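Local coordinates for protein LRIM1 (Anopheles gambiae, PDB 3O53) that helps regulate complement-like immunity in the mosquito as a heterodimer with APL1C, this chain being its leucine-rich repeat domain, at residues A[288-292]-A[293-297]; A[252-255]-A[256-260]; A[52-55]-A[56-59]. All coordinates share one frame; numbering follows the deposited sequence.

Interaction 1: A[288-292]-A[293-297]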
loop_
_atom_site.group_PDB
_atom_site.type_symbol
_atom_site.label_atom_id
_atom_site.label_comp_id
_atom_site.label_asym_id
_atom_site.label_seq_id
_atom_site.Cartn_x
_atom_site.Cartn_y
_atom_site.Cartn_z
ATOM N N LEU A 288 -24.104 -21.223 -13.141
ATOM C CA LEU A 288 -23.683 -19.877 -13.495
ATOM C C LEU A 288 -23.280 -19.839 -14.956
ATOM O O LEU A 288 -22.673 -20.773 -15.457
ATOM C CB LEU A 288 -22.499 -19.427 -12.639
ATOM C CG LEU A 288 -22.801 -19.205 -11.160
ATOM C CD1 LEU A 288 -21.952 -18.076 -10.603
ATOM C CD2 LEU A 288 -24.279 -18.902 -10.967
ATOM N N GLY A 289 -23.620 -18.746 -15.626
ATOM C CA GLY A 289 -23.152 -18.503 -16.973
ATOM C C GLY A 289 -22.048 -17.470 -16.920
ATOM O O GLY A 289 -21.410 -17.288 -15.888
ATOM N N HIS A 290 -21.811 -16.797 -18.033
ATOM C CA HIS A 290 -20.808 -15.752 -18.086
ATOM C C HIS A 290 -21.410 -14.556 -18.780
ATOM O O HIS A 290 -22.353 -14.691 -19.554
ATOM C CB HIS A 290 -19.576 -16.207 -18.878
ATOM C CG HIS A 290 -18.806 -17.308 -18.221
ATOM N ND1 HIS A 290 -19.220 -18.622 -18.247
ATOM C CD2 HIS A 290 -17.642 -17.295 -17.529
ATOM C CE1 HIS A 290 -18.355 -19.368 -17.583
ATOM N NE2 HIS A 290 -17.385 -18.588 -17.145
ATOM N N TYR A 291 -20.871 -13.380 -18.490
ATOM C CA TYR A 291 -21.032 -12.261 -19.391
ATOM C C TYR A 291 -19.634 -11.781 -19.700
ATOM O O TYR A 291 -18.947 -11.222 -18.843
ATOM C CB TYR A 291 -21.910 -11.147 -18.813
ATOM C CG TYR A 291 -22.315 -10.164 -19.892
ATOM C CD1 TYR A 291 -23.605 -10.156 -20.417
ATOM C CD2 TYR A 291 -21.384 -9.287 -20.426
ATOM C CE1 TYR A 291 -23.956 -9.271 -21.424
ATOM C CE2 TYR A 291 -21.722 -8.403 -21.423
ATOM C CZ TYR A 291 -23.004 -8.396 -21.920
ATOM O OH TYR A 291 -23.319 -7.503 -22.916
ATOM N N GLY A 292 -19.201 -12.045 -20.928
ATOM C CA GLY A 292 -17.808 -11.894 -21.268
ATOM C C GLY A 292 -17.030 -12.883 -20.432
ATOM O O GLY A 292 -17.478 -14.002 -20.181
ATOM N N ALA A 293 -15.878 -12.457 -19.951
ATOM C CA ALA A 293 -14.977 -13.367 -19.273
ATOM C C ALA A 293 -15.437 -13.746 -17.861
ATOM O O ALA A 293 -14.933 -14.706 -17.291
ATOM C CB ALA A 293 -13.580 -12.770 -19.232
ATOM N N TYR A 294 -16.387 -13.020 -17.288
ATOM C CA TYR A 294 -16.709 -13.254 -15.881
ATOM C C TYR A 294 -17.991 -14.056 -15.640
ATOM O O TYR A 294 -18.969 -13.910 -16.354
ATOM C CB TYR A 294 -16.777 -11.926 -15.145
ATOM C CG TYR A 294 -15.486 -11.146 -15.223
ATOM C CD1 TYR A 294 -14.274 -11.709 -14.823
ATOM C CD2 TYR A 294 -15.482 -9.841 -15.683
ATOM C CE1 TYR A 294 -13.088 -10.978 -14.897
ATOM C CE2 TYR A 294 -14.322 -9.111 -15.750
ATOM C CZ TYR A 294 -13.135 -9.675 -15.361
ATOM O OH TYR A 294 -12.000 -8.900 -15.440
ATOM N N CYS A 295 -17.957 -14.916 -14.629
ATOM C CA CYS A 295 -19.132 -15.650 -14.202
ATOM C C CYS A 295 -20.169 -14.651 -13.745
ATOM O O CYS A 295 -19.831 -13.564 -13.292
ATOM C CB CYS A 295 -18.792 -16.590 -13.042
ATOM S SG CYS A 295 -17.512 -17.817 -13.459
ATOM N N CYS A 296 -21.435 -15.015 -13.855
ATOM C CA CYS A 296 -22.480 -14.155 -13.332
ATOM C C CYS A 296 -23.764 -14.940 -13.110
ATOM O O CYS A 296 -23.953 -16.004 -13.691
ATOM C CB CYS A 296 -22.720 -12.976 -14.273
ATOM S SG CYS A 296 -23.301 -13.434 -15.913
ATOM N N GLU A 297 -24.629 -14.406 -12.251
ATOM C CA GLU A 297 -25.904 -15.031 -11.932
ATOM C C GLU A 297 -26.981 -13.985 -12.142
ATOM O O GLU A 297 -26.736 -12.795 -11.955
ATOM C CB GLU A 297 -25.906 -15.511 -10.477
ATOM C CG GLU A 297 -27.219 -16.122 -10.008
ATOM C CD GLU A 297 -27.343 -17.595 -10.357
ATOM O OE1 GLU A 297 -26.728 -18.427 -9.656
ATOM O OE2 GLU A 297 -28.068 -17.924 -11.320
HETATM O O HOH W 1 -26.110 -17.406 -15.464
#
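Gly289 and Cys296 face each other as an antiparallel hydrogen-bonded pair: Cys296 N donates a hydrogen bond to Gly289 O at 3.0 Å, while the return bond from Gly289 N to Cys296 O is weak at 3.4 Å. A water helps here, accepting from Gly289 N and donating to Cys296 O. Nearer the turn, Tyr291 N reaches Tyr294 O at 2.9 Å, and Tyr294 N returns a weak, longer bond to Tyr291 O. Between these pairs, where the strands come closest, His290 CA lies 3.1 Å from Tyr294 O in a CA-H...O contact. The result is a tight beta hairpin with a two-residue loop, Gly292-Ala293, forming a type II' turn from Tyr291 to Tyr294. Gly292 suits the turn's first inner corner, where phi is +63°, and the small Ala293 fits the second. Sulfur makes the main side-chain contacts. Cys296 has SG swung between its backbone N and carbonyl carbon (chi1 63°), which sets it 3.9 Å from Tyr291 CB, on the face both residues share; its disulfide with Cys251 ties the hairpin to helix 251-259. Cys295 SG, joined to Cys283, approaches the His290 ring obliquely, 4.4 Å from its centroid, while His290 NE2 is hydrogen-bonded to Glu281 O. Apolar contact is looser, Leu288 CD1 resting 4.3 Å from Cys295 CB.

Interaction 2: A[252-255]-A[256-260]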
loop_
_atom_site.group_PDB
_atom_site.type_symbol
_atom_site.label_atom_id
_atom_site.label_comp_id
_atom_site.label_asym_id
_atom_site.label_seq_id
_atom_site.Cartn_x
_atom_site.Cartn_y
_atom_site.Cartn_z
ATOM N N GLY A 252 -26.785 -8.699 -15.257
ATOM C CA GLY A 252 -27.224 -7.393 -15.705
ATOM C C GLY A 252 -26.177 -6.322 -15.469
ATOM O O GLY A 252 -26.036 -5.402 -16.270
ATOM N N THR A 253 -25.433 -6.423 -14.370
ATOM C CA THR A 253 -24.485 -5.366 -14.047
ATOM C C THR A 253 -23.310 -5.400 -15.029
ATOM O O THR A 253 -22.795 -4.357 -15.432
ATOM C CB THR A 253 -24.002 -5.452 -12.588
ATOM O OG1 THR A 253 -23.664 -4.140 -12.119
ATOM C CG2 THR A 253 -22.787 -6.385 -12.455
ATOM N N LEU A 254 -22.896 -6.598 -15.428
ATOM C CA LEU A 254 -21.845 -6.728 -16.432
ATOM C C LEU A 254 -22.335 -6.238 -17.797
ATOM O O LEU A 254 -21.640 -5.496 -18.482
ATOM C CB LEU A 254 -21.367 -8.177 -16.525
ATOM C CG LEU A 254 -20.655 -8.695 -15.272
ATOM C CD1 LEU A 254 -20.440 -10.186 -15.359
ATOM C CD2 LEU A 254 -19.326 -7.968 -15.073
ATOM N N ARG A 255 -23.537 -6.636 -18.193
ATOM C CA ARG A 255 -24.071 -6.179 -19.470
ATOM C C ARG A 255 -24.107 -4.649 -19.512
ATOM O O ARG A 255 -23.655 -4.046 -20.478
ATOM C CB ARG A 255 -25.466 -6.750 -19.724
ATOM C CG ARG A 255 -26.062 -6.354 -21.077
ATOM C CD ARG A 255 -27.459 -6.928 -21.258
ATOM N NE ARG A 255 -28.230 -6.881 -20.018
ATOM C CZ ARG A 255 -28.749 -5.774 -19.495
ATOM N NH1 ARG A 255 -28.580 -4.605 -20.099
ATOM N NH2 ARG A 255 -29.435 -5.834 -18.361
ATOM N N ASP A 256 -24.629 -4.026 -18.458
ATOM C CA ASP A 256 -24.716 -2.567 -18.392
ATOM C C ASP A 256 -23.347 -1.889 -18.471
ATOM O O ASP A 256 -23.151 -0.963 -19.257
ATOM C CB ASP A 256 -25.429 -2.122 -17.110
ATOM C CG ASP A 256 -26.913 -2.465 -17.111
ATOM O OD1 ASP A 256 -27.447 -2.784 -18.190
ATOM O OD2 ASP A 256 -27.547 -2.416 -16.035
ATOM N N PHE A 257 -22.410 -2.340 -17.641
ATOM C CA PHE A 257 -21.085 -1.730 -17.574
ATOM C C PHE A 257 -20.315 -1.881 -18.888
ATOM O O PHE A 257 -19.740 -0.917 -19.394
ATOM C CB PHE A 257 -20.274 -2.363 -16.439
ATOM C CG PHE A 257 -18.825 -1.968 -16.444
ATOM C CD1 PHE A 257 -18.439 -0.701 -16.019
ATOM C CD2 PHE A 257 -17.849 -2.855 -16.870
ATOM C CE1 PHE A 257 -17.108 -0.329 -16.012
ATOM C CE2 PHE A 257 -16.510 -2.487 -16.877
ATOM C CZ PHE A 257 -16.140 -1.218 -16.447
ATOM N N PHE A 258 -20.288 -3.094 -19.436
ATOM C CA PHE A 258 -19.507 -3.354 -20.648
ATOM C C PHE A 258 -20.140 -2.706 -21.881
ATOM O O PHE A 258 -19.443 -2.371 -22.839
ATOM C CB PHE A 258 -19.320 -4.863 -20.883
ATOM C CG PHE A 258 -18.254 -5.493 -20.015
ATOM C CD1 PHE A 258 -17.047 -4.847 -19.792
ATOM C CD2 PHE A 258 -18.451 -6.742 -19.445
ATOM C CE1 PHE A 258 -16.056 -5.427 -18.999
ATOM C CE2 PHE A 258 -17.462 -7.329 -18.649
ATOM C CZ PHE A 258 -16.264 -6.667 -18.429
ATOM N N SER A 259 -21.455 -2.518 -21.855
ATOM C CA SER A 259 -22.147 -1.915 -22.992
ATOM C C SER A 259 -21.545 -0.555 -23.334
ATOM O O SER A 259 -21.561 -0.140 -24.480
ATOM C CB SER A 259 -23.637 -1.755 -22.690
ATOM O OG SER A 259 -23.857 -0.691 -21.775
ATOM N N LYS A 260 -21.008 0.135 -22.336
ATOM C CA LYS A 260 -20.462 1.469 -22.553
ATOM C C LYS A 260 -18.957 1.500 -22.314
ATOM O O LYS A 260 -18.334 2.562 -22.329
ATOM C CB LYS A 260 -21.185 2.481 -21.668
ATOM C CG LYS A 260 -22.648 2.640 -22.047
ATOM C CD LYS A 260 -23.364 3.636 -21.158
ATOM C CE LYS A 260 -24.793 3.865 -21.625
ATOM N NZ LYS A 260 -25.540 4.777 -20.716
#
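Gly252 to Asp256, Thr253 to Phe257, Leu254 to Phe258 and Arg255 to Ser259 are the four steps of a regular alpha helix, each carbonyl oxygen accepting from the amide four residues on at 2.9 to 3.0 Å. The last step is the most bent, with 141° at the hydrogen of Ser259 N. On the solvent side, neighbouring Arg255 and Asp256 form a salt bridge, NH1 to OD1 at 2.9 Å. The two groups meet with their planes nearly perpendicular, 82° apart, so one nitrogen does the gripping and no two-pronged pairing arises. Arg255 stays extended through chi2 and bends at chi3 (39°), which brings the side chain back toward Gly252, with Gly252 O about 4.0 Å above one face of the Arg255 guanidinium, offset toward its rim. Long, flexible arginine suits this reach. Further along, Ser259 OG donates to Asp256 O at 2.6 Å, a side-chain bond back to the previous turn that a small hydroxyl makes easily.

The inner side is apolar. Leu254 and Phe258, one turn apart, run side by side in the same direction, with Leu254 CD2 4.1 Å from Phe258 CE2. Phe257 points to another flank, packing on Ile229, Leu233 and Phe235 of the last repeats, and Thr253 OG1 is hydrogen-bonded to Ile229 N. Such an amphipathic helix, starting at a disulfide-bonded cysteine (Cys251) and laid over the end of the repeats, is consistent with the cysteine-rich C-terminal cap found in many extracellular leucine-rich repeat proteins.

Interaction 3: A[52-55]-A[56-59]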
loop_
_atom_site.group_PDB
_atom_site.type_symbol
_atom_site.label_atom_id
_atom_site.label_comp_id
_atom_site.label_asym_id
_atom_site.label_seq_id
_atom_site.Cartn_x
_atom_site.Cartn_y
_atom_site.Cartn_z
ATOM N N ALA A 52 18.857 10.782 19.270
ATOM C CA ALA A 52 19.981 11.442 19.943
ATOM C C ALA A 52 21.298 10.740 19.640
ATOM O O ALA A 52 22.322 11.387 19.440
ATOM C CB ALA A 52 19.742 11.493 21.458
ATOM N N ASP A 53 21.264 9.413 19.604
ATOM C CA ASP A 53 22.437 8.615 19.250
ATOM C C ASP A 53 22.936 8.974 17.858
ATOM O O ASP A 53 24.136 8.954 17.585
ATOM C CB ASP A 53 22.093 7.125 19.260
ATOM C CG ASP A 53 21.507 6.662 20.578
ATOM O OD1 ASP A 53 21.681 7.369 21.593
ATOM O OD2 ASP A 53 20.871 5.586 20.594
ATOM N N LEU A 54 22.002 9.285 16.969
ATOM C CA LEU A 54 22.339 9.504 15.569
ATOM C C LEU A 54 22.471 10.986 15.236
ATOM O O LEU A 54 22.877 11.345 14.132
ATOM C CB LEU A 54 21.276 8.855 14.682
ATOM C CG LEU A 54 21.141 7.352 14.922
ATOM C CD1 LEU A 54 19.890 6.807 14.268
ATOM C CD2 LEU A 54 22.379 6.625 14.418
ATOM N N ALA A 55 22.137 11.844 16.196
ATOM C CA ALA A 55 22.133 13.283 15.968
ATOM C C ALA A 55 23.448 13.822 15.389
ATOM O O ALA A 55 23.427 14.694 14.527
ATOM C CB ALA A 55 21.788 14.017 17.257
ATOM N N PRO A 56 24.597 13.320 15.870
ATOM C CA PRO A 56 25.871 13.900 15.420
ATOM C C PRO A 56 26.228 13.594 13.961
ATOM O O PRO A 56 27.194 14.146 13.440
ATOM C CB PRO A 56 26.896 13.263 16.371
ATOM C CG PRO A 56 26.223 12.035 16.879
ATOM C CD PRO A 56 24.797 12.431 17.026
ATOM N N PHE A 57 25.455 12.735 13.305
ATOM C CA PHE A 57 25.744 12.370 11.925
ATOM C C PHE A 57 24.903 13.210 10.974
ATOM O O PHE A 57 23.907 12.748 10.431
ATOM C CB PHE A 57 25.509 10.876 11.730
ATOM C CG PHE A 57 26.330 10.027 12.658
ATOM C CD1 PHE A 57 27.703 9.913 12.477
ATOM C CD2 PHE A 57 25.745 9.372 13.729
ATOM C CE1 PHE A 57 28.470 9.143 13.336
ATOM C CE2 PHE A 57 26.510 8.601 14.595
ATOM C CZ PHE A 57 27.873 8.485 14.394
ATOM N N THR A 58 25.335 14.453 10.778
ATOM C CA THR A 58 24.524 15.470 10.111
ATOM C C THR A 58 24.474 15.303 8.599
ATOM O O THR A 58 23.709 15.984 7.919
ATOM C CB THR A 58 25.059 16.885 10.415
ATOM O OG1 THR A 58 26.455 16.954 10.099
ATOM C CG2 THR A 58 24.860 17.230 11.880
ATOM N N LYS A 59 25.308 14.413 8.072
ATOM C CA LYS A 59 25.317 14.127 6.640
ATOM C C LYS A 59 24.673 12.771 6.330
ATOM O O LYS A 59 24.654 12.334 5.184
ATOM C CB LYS A 59 26.751 14.166 6.101
ATOM C CG LYS A 59 27.395 15.545 6.142
ATOM C CD LYS A 59 26.546 16.579 5.415
ATOM C CE LYS A 59 27.235 17.933 5.357
ATOM N NZ LYS A 59 28.445 17.916 4.492
HETATM O O HOH W 2 21.681 11.695 11.705
#
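Leu54 O is held by two donors: the amide of Phe57, whose N lies 3.0 Å away, and a water 2.7 Å off that also donates to Phe57 O at 2.8 Å. The amide bond is fairly straight, 163° at the hydrogen. It closes a type I turn from Leu54 to Phe57, and the water spans the two carbonyls of its end residues. Pro56 is tolerated at the third position because the turn uses no N-H there, and its phi is compatible with a type I turn. Pro56 has no N-H to offer Ala52 O; its CD packs 3.6 Å from that oxygen, which takes a weak bond from Ala55 N. The ring also presses on its predecessor, Pro56 CD lying 3.4 Å from Ala55 CB, a tight carbon contact that follows from Ala55 being helical (psi -40°) just before a proline.

Phe57 carries the inward side. With CG beside its own backbone N (chi1 -57°), the ring turns back along the chain, and its edge meets Leu54: Phe57 CD2 is 3.5 Å from Leu54 O, with Leu54 CA in the ring plane. Leu54 CD2 lies more loosely against the ring, 4.4 Å from Phe57 CD2. Beyond the two segments Phe57 packs on Leu29, Ala33 and Val36, and Leu54 on Ile49 and Leu79, so both large apolar residues enter the core. A short helix followed by a type I turn, between the parallel strands 38-40 and 62-64, is the returning, convex-side portion of a leucine-rich repeat.

Along the chain interaction 3 comes first, then interaction 2, then interaction 1. Interaction 3 lies near the start of the repeat array, with its centre about 59 and 60 Å from those of interactions 2 and 1, on the other side of the chain's centre and without touching either. Interactions 1 and 2 are neighbours, their centres about 12 Å apart: the hairpin 289-296 packs on helix 251-259, where Tyr291 lies against Leu254, Arg255 and Phe258, and Cys296 CB meets Leu254 CD1 at 3.8 Å. Together they form part of the end that follows the last parallel strand, 241-243, probably shielding the hydrophobic core of the solenoid there.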